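PDB 1VI7: IMPACT family member YigZ from Escherichia coli, which is of unknown function but belongs to the IMPACT family and may bind guanyl ribonucleotides and hydrolyse ribonucleoside triphosphates. Local coordinates for residues 29-34 and 95-100; 140-145 and 178-183; 50-55 and 103-108. All coordinates share one frame; numbering follows the deposited sequence.

Interaction 1: residues 29-34 and 95-100; sequences LAHTDG and VGEITA
Glu-97 holds segment 29-34 through both its backbone and its side chain, where strands 23-31 and 98-105 lie as neighbours in the five-stranded antiparallel sheet. Its O accepts the backbone N of Thr-32 at 3.1 Å, a nearly straight bond (171° at the hydrogen). CG lies anti to the carbonyl carbon (chi1 -55°) and the chain continues extended, bringing the carboxylate alongside the His-31 ring. There OE2 takes a bent hydrogen bond from His-31 NE2 at 3.0 Å, tilted from the ring plane, while OE1 receives a weak one from Trp-7 NE1. The Asp-33 carboxylate stacks on that of Glu-97, planes 26° apart, which probably costs some energy; Lys-136 NZ is a long, weak ion-pair partner of OE1. Thr-32 OG1 and Thr-99 OG1 share a hydrogen bond of 2.7 Å, either being able to donate. Leu-29 is the apolar part, CD2 meeting Ile-98 CD1 at 3.9 Å and CD1 meeting Ala-100 CB at 4.0 Å. Replacing Glu-97 by a leucine would probably leave His-31 NE2 and Trp-7 NE1 without their acceptors and the imidazole freer to turn. Just past the paired residues, then, Glu-97 takes a backbone and a side-chain N-H, and the threonine hydroxyls add a third polar bond.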
loop_
_atom_site.group_PDB
_atom_site.type_symbol
_atom_site.label_atom_id
_atom_site.label_comp_id
_atom_site.label_asym_id
_atom_site.label_seq_id
_atom_site.Cartn_x
_atom_site.Cartn_y
_atom_site.Cartn_z
ATOM N N LEU A 29 0.881 3.698 12.863
ATOM C CA LEU A 29 0.798 3.778 11.410
ATOM C C LEU A 29 2.007 3.041 10.809
ATOM O O LEU A 29 2.935 2.769 11.591
ATOM C CB LEU A 29 0.900 5.255 10.964
ATOM C CG LEU A 29 -0.396 6.015 10.802
ATOM C CD1 LEU A 29 -1.236 5.906 12.053
ATOM C CD2 LEU A 29 -0.175 7.472 10.416
ATOM N N ALA A 30 2.031 2.829 9.510
ATOM C CA ALA A 30 3.115 2.127 8.845
ATOM C C ALA A 30 2.825 1.917 7.369
ATOM O O ALA A 30 1.656 1.877 7.001
ATOM C CB ALA A 30 3.227 0.725 9.489
ATOM N N HIS A 31 3.829 1.683 6.537
ATOM C CA HIS A 31 3.610 1.435 5.101
ATOM C C HIS A 31 3.152 0.009 4.856
ATOM O O HIS A 31 3.774 -0.950 5.329
ATOM C CB HIS A 31 4.905 1.695 4.341
ATOM C CG HIS A 31 4.898 1.286 2.901
ATOM N ND1 HIS A 31 5.413 0.090 2.453
ATOM C CD2 HIS A 31 4.453 1.921 1.788
ATOM C CE1 HIS A 31 5.279 0.013 1.143
ATOM N NE2 HIS A 31 4.698 1.119 0.705
ATOM N N THR A 32 2.041 -0.174 4.155
ATOM C CA THR A 32 1.495 -1.508 3.891
ATOM C C THR A 32 0.961 -1.609 2.465
ATOM O O THR A 32 -0.172 -1.211 2.198
ATOM C CB THR A 32 0.315 -1.868 4.816
ATOM O OG1 THR A 32 -0.767 -0.949 4.599
ATOM C CG2 THR A 32 0.691 -1.893 6.279
ATOM N N ASP A 33 1.778 -2.117 1.538
ATOM C CA ASP A 33 1.246 -2.260 0.164
ATOM C C ASP A 33 0.495 -3.609 0.101
ATOM O O ASP A 33 1.035 -4.666 0.445
ATOM C CB ASP A 33 2.270 -2.116 -0.921
ATOM C CG ASP A 33 1.741 -2.222 -2.335
ATOM O OD1 ASP A 33 2.495 -1.954 -3.305
ATOM O OD2 ASP A 33 0.549 -2.565 -2.518
ATOM N N GLY A 34 -0.831 -3.469 -0.038
ATOM C CA GLY A 34 -1.772 -4.534 -0.097
ATOM C C GLY A 34 -2.299 -5.019 1.243
ATOM O O GLY A 34 -1.730 -4.841 2.327
ATOM N N VAL A 95 -3.132 9.748 1.250
ATOM C CA VAL A 95 -1.916 8.959 1.301
ATOM C C VAL A 95 -2.307 7.502 1.013
ATOM O O VAL A 95 -3.101 6.908 1.752
ATOM C CB VAL A 95 -1.224 9.065 2.667
ATOM C CG1 VAL A 95 -0.112 8.057 2.843
ATOM C CG2 VAL A 95 -0.742 10.487 2.898
ATOM N N GLY A 96 -1.727 6.972 -0.060
ATOM C CA GLY A 96 -2.015 5.597 -0.441
ATOM C C GLY A 96 -1.216 4.587 0.347
ATOM O O GLY A 96 -0.271 4.911 1.068
ATOM N N GLU A 97 -1.677 3.319 0.360
ATOM C CA GLU A 97 -0.846 2.265 0.907
ATOM C C GLU A 97 -0.475 2.432 2.360
ATOM O O GLU A 97 0.683 2.214 2.755
ATOM C CB GLU A 97 0.470 2.192 0.098
ATOM C CG GLU A 97 0.333 2.012 -1.390
ATOM C CD GLU A 97 1.644 1.831 -2.120
ATOM O OE1 GLU A 97 1.618 1.934 -3.363
ATOM O OE2 GLU A 97 2.689 1.626 -1.452
ATOM N N ILE A 98 -1.460 2.630 3.228
ATOM C CA ILE A 98 -1.164 2.785 4.659
ATOM C C ILE A 98 -2.227 2.080 5.486
ATOM O O ILE A 98 -3.391 2.097 5.107
ATOM C CB ILE A 98 -1.098 4.278 5.019
ATOM C CG1 ILE A 98 -0.969 4.523 6.508
ATOM C CG2 ILE A 98 -2.298 4.987 4.444
ATOM C CD1 ILE A 98 -0.645 5.951 6.900
ATOM N N THR A 99 -1.864 1.662 6.679
ATOM C CA THR A 99 -2.750 0.942 7.571
ATOM C C THR A 99 -2.605 1.510 8.968
ATOM O O THR A 99 -1.522 2.021 9.267
ATOM C CB THR A 99 -2.341 -0.552 7.529
ATOM O OG1 THR A 99 -2.816 -1.127 6.300
ATOM C CG2 THR A 99 -2.882 -1.336 8.695
ATOM N N ALA A 100 -3.646 1.433 9.795
ATOM C CA ALA A 100 -3.492 2.010 11.141
ATOM C C ALA A 100 -4.071 1.085 12.198
ATOM O O ALA A 100 -4.938 0.271 11.886
ATOM C CB ALA A 100 -4.174 3.377 11.198
#

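Interaction 2: residues 140-145 and 178-183; sequences TEYTLQ and VALPAA
Val-178 and Tyr-142 face each other as an antiparallel hydrogen-bonded pair, and with Thr-140 they bury the largest areas in this contact, 86, 77 and 63 Å² respectively. Two backbone bonds tie the first pair: Tyr-142 N donates to Val-178 O at 2.6 Å, and Val-178 N returns a bond to Tyr-142 O at 2.7 Å. The side chains of both residues emerge on the same face of the sheet. Val-178 CG2 lies between its own backbone N and carbonyl carbon, and from there it approaches Tyr-142 CB at 4.0 Å.

The Tyr-142 ring extends the contact along the strand to Leu-180. Its CG is anti to the carbonyl carbon (chi1 -57°), which swings the ring toward the next hydrogen-bonded pair, where CD1 meets Leu-180 CD2 at 3.5 Å. The two side chains cross at about a right angle, and the methyl comes up obliquely to the ring.

Thr-140 closes the ladder. Leu-180 N donates to Thr-140 O at 2.9 Å, and Thr-140 N donates back to Leu-180 O at 3.2 Å. Between the two hydrogen-bonded pairs, Glu-141 and Ala-179 form the non-hydrogen-bonded one, with side chains on the other face and Glu-141 CG 4.1 Å from Ala-179 CB.

From strand 140-146 to strand 203-204 the chain runs beta-alpha-beta-beta-alpha-beta with sheet order 2-3-1-4, the topology of a ferredoxin-like fold, consistent with kinship to the EF-G C-terminal domain; this contact pairs its first and third strands. Helix 185-196 packs on the sheet face bearing Tyr-142, Val-178 and Leu-180, Val-185 touching Tyr-142 and Phe-188 touching Leu-180. Helix 151-160 meets Val-178 through Leu-158, and Ile-166 of strand 164-170 touches Glu-141 and Ala-179.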
loop_
_atom_site.group_PDB
_atom_site.type_symbol
_atom_site.label_atom_id
_atom_site.label_comp_id
_atom_site.label_asym_id
_atom_site.label_seq_id
_atom_site.Cartn_x
_atom_site.Cartn_y
_atom_site.Cartn_z
ATOM N N THR A 140 4.505 1.041 -15.386
ATOM C CA THR A 140 3.492 0.734 -16.411
ATOM C C THR A 140 3.714 -0.686 -16.927
ATOM O O THR A 140 4.838 -1.200 -16.829
ATOM C CB THR A 140 3.540 1.742 -17.560
ATOM O OG1 THR A 140 3.123 3.026 -17.050
ATOM C CG2 THR A 140 2.601 1.334 -18.684
ATOM N N GLU A 141 2.663 -1.391 -17.324
ATOM C CA GLU A 141 2.831 -2.773 -17.767
ATOM C C GLU A 141 2.569 -2.921 -19.256
ATOM O O GLU A 141 1.573 -2.426 -19.776
ATOM C CB GLU A 141 1.909 -3.719 -17.031
ATOM C CG GLU A 141 2.068 -3.802 -15.533
ATOM C CD GLU A 141 1.345 -5.016 -14.953
ATOM O OE1 GLU A 141 0.257 -5.365 -15.476
ATOM O OE2 GLU A 141 1.900 -5.649 -14.027
ATOM N N TYR A 142 3.448 -3.651 -19.930
ATOM C CA TYR A 142 3.304 -3.917 -21.363
ATOM C C TYR A 142 3.466 -5.406 -21.694
ATOM O O TYR A 142 3.909 -6.174 -20.865
ATOM C CB TYR A 142 4.439 -3.219 -22.131
ATOM C CG TYR A 142 4.567 -1.750 -21.951
ATOM C CD1 TYR A 142 5.273 -1.195 -20.879
ATOM C CD2 TYR A 142 3.989 -0.889 -22.876
ATOM C CE1 TYR A 142 5.396 0.175 -20.738
ATOM C CE2 TYR A 142 4.075 0.485 -22.729
ATOM C CZ TYR A 142 4.784 0.994 -21.663
ATOM O OH TYR A 142 4.880 2.355 -21.509
ATOM N N THR A 143 3.196 -5.794 -22.949
ATOM C CA THR A 143 3.467 -7.193 -23.305
ATOM C C THR A 143 4.503 -7.217 -24.452
ATOM O O THR A 143 4.747 -6.191 -25.084
ATOM C CB THR A 143 2.333 -8.104 -23.628
ATOM O OG1 THR A 143 1.687 -7.678 -24.829
ATOM C CG2 THR A 143 1.294 -8.267 -22.551
ATOM N N LEU A 144 5.166 -8.355 -24.570
ATOM C CA LEU A 144 6.280 -8.475 -25.517
ATOM C C LEU A 144 6.524 -9.920 -25.894
ATOM O O LEU A 144 6.777 -10.768 -25.053
ATOM C CB LEU A 144 7.528 -7.857 -24.855
ATOM C CG LEU A 144 8.834 -7.977 -25.624
ATOM C CD1 LEU A 144 8.756 -7.152 -26.913
ATOM C CD2 LEU A 144 10.044 -7.599 -24.783
ATOM N N GLN A 145 6.423 -10.217 -27.175
ATOM C CA GLN A 145 6.658 -11.629 -27.636
ATOM C C GLN A 145 8.033 -11.657 -28.329
ATOM O O GLN A 145 8.363 -10.763 -29.109
ATOM C CB GLN A 145 5.514 -12.151 -28.408
ATOM C CG GLN A 145 5.509 -13.349 -29.254
ATOM C CD GLN A 145 4.178 -13.554 -30.000
ATOM O OE1 GLN A 145 3.833 -12.714 -30.841
ATOM N NE2 GLN A 145 3.474 -14.656 -29.720
ATOM N N VAL A 178 5.807 -7.327 -19.291
ATOM C CA VAL A 178 6.822 -6.539 -18.600
ATOM C C VAL A 178 6.253 -5.257 -17.996
ATOM O O VAL A 178 5.198 -4.812 -18.417
ATOM C CB VAL A 178 7.972 -6.121 -19.534
ATOM C CG1 VAL A 178 8.894 -7.301 -19.775
ATOM C CG2 VAL A 178 7.383 -5.568 -20.831
ATOM N N ALA A 179 6.978 -4.734 -17.025
ATOM C CA ALA A 179 6.653 -3.521 -16.316
ATOM C C ALA A 179 7.896 -2.631 -16.168
ATOM O O ALA A 179 8.883 -3.039 -15.569
ATOM C CB ALA A 179 6.093 -3.823 -14.929
ATOM N N LEU A 180 7.755 -1.380 -16.582
ATOM C CA LEU A 180 8.846 -0.428 -16.409
ATOM C C LEU A 180 8.336 1.007 -16.330
ATOM O O LEU A 180 7.294 1.348 -16.896
ATOM C CB LEU A 180 9.799 -0.564 -17.609
ATOM C CG LEU A 180 9.148 -0.209 -18.966
ATOM C CD1 LEU A 180 10.184 0.347 -19.913
ATOM C CD2 LEU A 180 8.482 -1.431 -19.558
ATOM N N PRO A 181 9.123 1.865 -15.701
ATOM C CA PRO A 181 8.780 3.275 -15.586
ATOM C C PRO A 181 8.261 3.786 -16.913
ATOM O O PRO A 181 8.788 3.395 -17.953
ATOM C CB PRO A 181 10.137 3.892 -15.262
ATOM C CG PRO A 181 10.757 2.852 -14.372
ATOM C CD PRO A 181 10.408 1.555 -15.061
ATOM N N ALA A 182 7.273 4.687 -16.895
ATOM C CA ALA A 182 6.775 5.220 -18.166
ATOM C C ALA A 182 7.755 6.221 -18.765
ATOM O O ALA A 182 7.594 6.639 -19.916
ATOM C CB ALA A 182 5.389 5.812 -18.031
ATOM N N ALA A 183 8.711 6.698 -17.971
ATOM C CA ALA A 183 9.720 7.614 -18.489
ATOM C C ALA A 183 10.608 6.867 -19.489
ATOM O O ALA A 183 10.753 7.247 -20.651
ATOM C CB ALA A 183 10.589 8.135 -17.351
#

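Interaction 3: residues 50-55 and 103-108; sequences PDARHH and VRYYGG
His-54 and Arg-104 are joined by two backbone hydrogen bonds, a single antiparallel bridge: His-54 N donates to Arg-104 O at 3.1 Å, and Arg-104 N to His-54 O at 2.5 Å. Because Arg-53 as well as His-54 faces Arg-104, the geometry is that of a classic beta bulge.

Aromatic contacts lie beside this bridge. Ala-52 CB sits over the centre of the Tyr-105 ring, 3.5 Å from the centroid, a CH-pi contact. The bent chain of Arg-53 (chi3 53°) lays its guanidinium flat on Tyr-106, planes 23° apart, with CZ 4.2 Å from the ring centroid in an off-centre cation-pi contact; Gly-108 N lies over the opposite ring face.

The guanidinium groups of Arg-53 and Arg-104 also lie close, planes 86° apart, two donors with no hydrogen bond between them; the salt bridge from Arg-104 NH1 to Glu-77 probably offsets part of the like charge.

Val-103 supplies apolar packing, its CG1 meeting Ala-52 CB and its CG2 meeting His-55 CD2, each at 3.5 Å.

Other polar ends find partners nearby: His-54 ND1 bonds Asp-75 O, Tyr-105 OH bonds His-49 ND1 and His-55 NE2 bonds His-49 O. The contact thus fastens the loop between helix 34-48 and strand 57-60 to the end of strand 98-105, with strand 23-31 alongside and Tyr-120 of helix 113-128 touching His-54 and Arg-104.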
loop_
_atom_site.group_PDB
_atom_site.type_symbol
_atom_site.label_atom_id
_atom_site.label_comp_id
_atom_site.label_asym_id
_atom_site.label_seq_id
_atom_site.Cartn_x
_atom_site.Cartn_y
_atom_site.Cartn_z
ATOM N N PRO A 50 -0.674 -7.821 24.444
ATOM C CA PRO A 50 -1.707 -8.798 24.785
ATOM C C PRO A 50 -2.662 -8.257 25.834
ATOM O O PRO A 50 -3.881 -8.366 25.747
ATOM C CB PRO A 50 -0.929 -9.979 25.307
ATOM C CG PRO A 50 0.482 -9.579 25.425
ATOM C CD PRO A 50 0.586 -8.106 25.149
ATOM N N ASP A 51 -2.122 -7.530 26.811
ATOM C CA ASP A 51 -2.878 -6.951 27.890
ATOM C C ASP A 51 -3.823 -5.820 27.527
ATOM O O ASP A 51 -4.432 -5.225 28.440
ATOM C CB ASP A 51 -1.932 -6.423 28.991
ATOM C CG ASP A 51 -1.570 -7.533 29.964
ATOM O OD1 ASP A 51 -0.352 -7.727 30.184
ATOM O OD2 ASP A 51 -2.487 -8.192 30.485
ATOM N N ALA A 52 -3.879 -5.447 26.261
ATOM C CA ALA A 52 -4.770 -4.388 25.800
ATOM C C ALA A 52 -6.056 -5.051 25.285
ATOM O O ALA A 52 -6.044 -5.998 24.512
ATOM C CB ALA A 52 -4.113 -3.513 24.761
ATOM N N ARG A 53 -7.164 -4.512 25.763
ATOM C CA ARG A 53 -8.484 -5.008 25.489
ATOM C C ARG A 53 -8.906 -4.968 24.038
ATOM O O ARG A 53 -9.691 -5.835 23.598
ATOM C CB ARG A 53 -9.491 -4.252 26.374
ATOM C CG ARG A 53 -10.663 -5.121 26.787
ATOM C CD ARG A 53 -11.671 -4.325 27.565
ATOM N NE ARG A 53 -12.090 -3.103 26.858
ATOM C CZ ARG A 53 -12.832 -2.188 27.504
ATOM N NH1 ARG A 53 -13.176 -2.400 28.779
ATOM N NH2 ARG A 53 -13.211 -1.096 26.868
ATOM N N HIS A 54 -8.538 -3.909 23.316
ATOM C CA HIS A 54 -8.938 -3.740 21.936
ATOM C C HIS A 54 -7.789 -3.360 21.016
ATOM O O HIS A 54 -6.745 -2.860 21.465
ATOM C CB HIS A 54 -10.062 -2.694 21.794
ATOM C CG HIS A 54 -11.246 -2.946 22.676
ATOM N ND1 HIS A 54 -12.170 -3.938 22.436
ATOM C CD2 HIS A 54 -11.605 -2.386 23.854
ATOM C CE1 HIS A 54 -13.045 -3.966 23.420
ATOM N NE2 HIS A 54 -12.729 -3.031 24.303
ATOM N N HIS A 55 -7.910 -3.748 19.742
ATOM C CA HIS A 55 -6.949 -3.481 18.696
ATOM C C HIS A 55 -7.647 -3.178 17.359
ATOM O O HIS A 55 -7.618 -3.957 16.412
ATOM C CB HIS A 55 -5.943 -4.614 18.521
ATOM C CG HIS A 55 -5.228 -5.061 19.758
ATOM N ND1 HIS A 55 -5.823 -5.932 20.663
ATOM C CD2 HIS A 55 -4.051 -4.711 20.319
ATOM C CE1 HIS A 55 -5.024 -6.120 21.698
ATOM N NE2 HIS A 55 -3.941 -5.395 21.516
ATOM N N VAL A 103 -4.671 0.711 19.812
ATOM C CA VAL A 103 -4.536 -0.378 20.786
ATOM C C VAL A 103 -5.165 0.070 22.091
ATOM O O VAL A 103 -4.759 1.090 22.665
ATOM C CB VAL A 103 -3.062 -0.762 20.947
ATOM C CG1 VAL A 103 -2.796 -1.631 22.175
ATOM C CG2 VAL A 103 -2.595 -1.535 19.695
ATOM N N ARG A 104 -6.234 -0.623 22.569
ATOM C CA ARG A 104 -6.823 -0.064 23.769
ATOM C C ARG A 104 -6.588 -0.836 25.046
ATOM O O ARG A 104 -6.910 -1.999 25.216
ATOM C CB ARG A 104 -8.299 0.306 23.603
ATOM C CG ARG A 104 -8.735 1.258 24.748
ATOM C CD ARG A 104 -10.220 1.236 24.911
ATOM N NE ARG A 104 -10.749 2.114 25.963
ATOM C CZ ARG A 104 -12.072 2.158 26.179
ATOM N NH1 ARG A 104 -12.866 1.399 25.420
ATOM N NH2 ARG A 104 -12.590 2.929 27.112
ATOM N N TYR A 105 -6.049 -0.118 26.023
ATOM C CA TYR A 105 -5.855 -0.597 27.379
ATOM C C TYR A 105 -6.936 0.088 28.247
ATOM O O TYR A 105 -6.876 1.304 28.418
ATOM C CB TYR A 105 -4.469 -0.230 27.878
ATOM C CG TYR A 105 -3.279 -1.007 27.363
ATOM C CD1 TYR A 105 -2.843 -2.172 27.993
ATOM C CD2 TYR A 105 -2.511 -0.527 26.302
ATOM C CE1 TYR A 105 -1.736 -2.858 27.534
ATOM C CE2 TYR A 105 -1.394 -1.208 25.844
ATOM C CZ TYR A 105 -1.017 -2.380 26.458
ATOM O OH TYR A 105 0.079 -3.078 26.013
ATOM N N TYR A 106 -7.990 -0.640 28.608
ATOM C CA TYR A 106 -9.073 -0.077 29.412
ATOM C C TYR A 106 -8.556 0.441 30.752
ATOM O O TYR A 106 -7.823 -0.248 31.462
ATOM C CB TYR A 106 -10.176 -1.099 29.651
ATOM C CG TYR A 106 -11.382 -0.601 30.427
ATOM C CD1 TYR A 106 -12.114 0.484 29.969
ATOM C CD2 TYR A 106 -11.836 -1.245 31.572
ATOM C CE1 TYR A 106 -13.218 0.933 30.658
ATOM C CE2 TYR A 106 -12.956 -0.803 32.252
ATOM C CZ TYR A 106 -13.654 0.276 31.779
ATOM O OH TYR A 106 -14.780 0.738 32.427
ATOM N N GLY A 107 -8.998 1.649 31.119
ATOM C CA GLY A 107 -8.556 2.234 32.349
ATOM C C GLY A 107 -9.459 2.169 33.534
ATOM O O GLY A 107 -9.116 2.782 34.569
ATOM N N GLY A 108 -10.603 1.503 33.459
ATOM C CA GLY A 108 -11.500 1.459 34.618
ATOM C C GLY A 108 -12.650 2.444 34.471
ATOM O O GLY A 108 -13.693 2.281 35.123
HETATM O O HOH W 1 -6.885 -3.048 29.087
#

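Interactions 1 and 3 share strand 98-105 and sit near its two ends, their centres about 23 Å apart. The first is a buried contact close to the centre of the chain, pairing neighbouring strands and using hydroxyls and a histidine-carboxylate bond. The third is partly buried and peripheral, joining a loop to the strand with flat groups, arginines and a bulge. Interaction 2 belongs to a different, four-stranded sheet; its centre is about 47 Å from that of interaction 3, on the opposite side of the chain's centre. It is also partly buried, but depends on regular backbone pairing and apolar side chains: all four of its hydrogen bonds across the strands are between backbone atoms.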